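Carboxynorspermidine decarboxylase (Campylobacter jejuni subsp. jejuni 81116, PDB 3N29) probably catalyses the pyridoxal-phosphate-dependent decarboxylation of carboxynorspermidine to norspermidine, a polyamine. Local coordinates at residues 306-309 / 310-313. Numbering follows the deposited sequence.
Sequences MPDT and IIMP. With NSD (N-(3-aminopropyl)propane-1,3-diamine), chain D.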
# COMPACT_ATOMS: atom_id res chain seq x y z
N MET A 306 0.54 -1.54 8.25
CA MET A 306 -0.64 -2.34 8.48
C MET A 306 -1.70 -1.81 7.51
O MET A 306 -2.76 -1.38 7.96
CB MET A 306 -1.14 -2.29 9.96
CG MET A 306 -0.13 -2.89 11.07
SD MET A 306 -0.70 -2.64 12.79
CE MET A 306 -0.09 -1.01 13.15
N PRO A 307 -1.42 -1.77 6.23
CA PRO A 307 -2.29 -1.13 5.25
C PRO A 307 -3.75 -1.57 5.29
O PRO A 307 -4.59 -0.77 5.09
CB PRO A 307 -1.65 -1.49 3.93
CG PRO A 307 -0.64 -2.43 4.21
CD PRO A 307 -0.32 -2.48 5.59
N ASP A 308 -4.02 -2.83 5.55
CA ASP A 308 -5.38 -3.28 5.62
C ASP A 308 -6.20 -2.63 6.73
O ASP A 308 -7.37 -2.54 6.61
CB ASP A 308 -5.50 -4.79 5.64
CG ASP A 308 -5.16 -5.45 4.31
OD1 ASP A 308 -5.08 -4.79 3.27
OD2 ASP A 308 -4.95 -6.62 4.31
N THR A 309 -5.56 -2.13 7.78
CA THR A 309 -6.28 -1.43 8.80
C THR A 309 -6.96 -0.17 8.22
O THR A 309 -8.00 0.18 8.67
CB THR A 309 -5.41 -1.09 10.02
OG1 THR A 309 -4.35 -0.23 9.66
CG2 THR A 309 -4.87 -2.36 10.64
N ILE A 310 -6.30 0.46 7.25
CA ILE A 310 -6.82 1.67 6.59
C ILE A 310 -7.77 1.28 5.46
O ILE A 310 -8.85 1.89 5.33
CB ILE A 310 -5.68 2.50 5.95
CG1 ILE A 310 -4.70 2.89 7.08
CG2 ILE A 310 -6.26 3.78 5.23
CD1 ILE A 310 -5.36 3.64 8.17
N ILE A 311 -7.39 0.26 4.67
CA ILE A 311 -8.16 -0.13 3.48
C ILE A 311 -9.52 -0.72 3.80
O ILE A 311 -10.53 -0.34 3.19
CB ILE A 311 -7.32 -1.05 2.55
CG1 ILE A 311 -6.14 -0.22 1.97
CG2 ILE A 311 -8.14 -1.71 1.37
CD1 ILE A 311 -5.03 -1.10 1.35
N MET A 312 -9.59 -1.62 4.78
CA MET A 312 -10.81 -2.40 5.03
C MET A 312 -11.98 -1.51 5.48
O MET A 312 -13.03 -1.56 4.87
CB MET A 312 -10.59 -3.57 6.01
CG MET A 312 -9.85 -4.75 5.42
SD MET A 312 -9.59 -6.14 6.58
CE MET A 312 -11.21 -6.25 7.37
N PRO A 313 -11.81 -0.70 6.56
CA PRO A 313 -10.78 -0.50 7.56
C PRO A 313 -11.05 -1.50 8.73
O PRO A 313 -12.08 -2.14 8.74
CB PRO A 313 -11.00 0.99 8.01
CG PRO A 313 -12.53 1.25 7.75
CD PRO A 313 -12.98 0.20 6.72
C1 NSD D . -7.96 -12.80 2.59
N1 NSD D . -8.47 -13.53 3.71
C2 NSD D . -9.03 -12.18 1.76
N2 NSD D . -7.92 -10.84 0.12
C3 NSD D . -8.59 -11.89 0.37
N3 NSD D . -5.41 -7.83 2.09
C4 NSD D . -7.57 -9.96 0.96
C5 NSD D . -6.75 -8.82 0.40
C6 NSD D . -6.64 -7.68 1.38
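Pro307 O and Ile311 N meet in an i to i+4 hydrogen bond of 3.0 Å, nearly straight with an N-H...O angle of 161°, and Asp308 O receives Met312 N in a second i to i+4 bond, making a short helix just after helix 302-305. It lies between strands 294-298 and 321-325 of the mixed sheet, in a decarboxylase whose other sheet is the eight-stranded beta/alpha barrel. Pro307 O is gripped twice: Ile311 N approaches in the carbonyl plane, whereas Ile310 N comes from above it, 54° out, in a more bent bond. Round this turn the CB of Pro307 faces Ile311 CD1 at 4.3 Å, a loose apolar contact, and Ile310 and Ile311 both pack on Ile311 of the second subunit, so the helix borders the dimer interface. At its start, Met306 O accepts from the backbone N of Thr309 and, at 2.6 Å, from Thr309 OG1, whose chi1 of 62° turns the hydroxyl back to this carbonyl three residues earlier. Farther along, a cis peptide bond precedes Pro313, and its CB comes within 3.2 Å of Thr309 O.

Asp308 extends its carboxylate from the helix into the polyamine site, which also includes Glu272, Tyr378 and Cys205. With CG anti to the carbonyl carbon, OD1 forms a salt bridge with Lys382, which probably steadies the carboxylate, and OD2 takes a hydrogen bond of 2.6 Å from the terminal amine N3 of norspermidine.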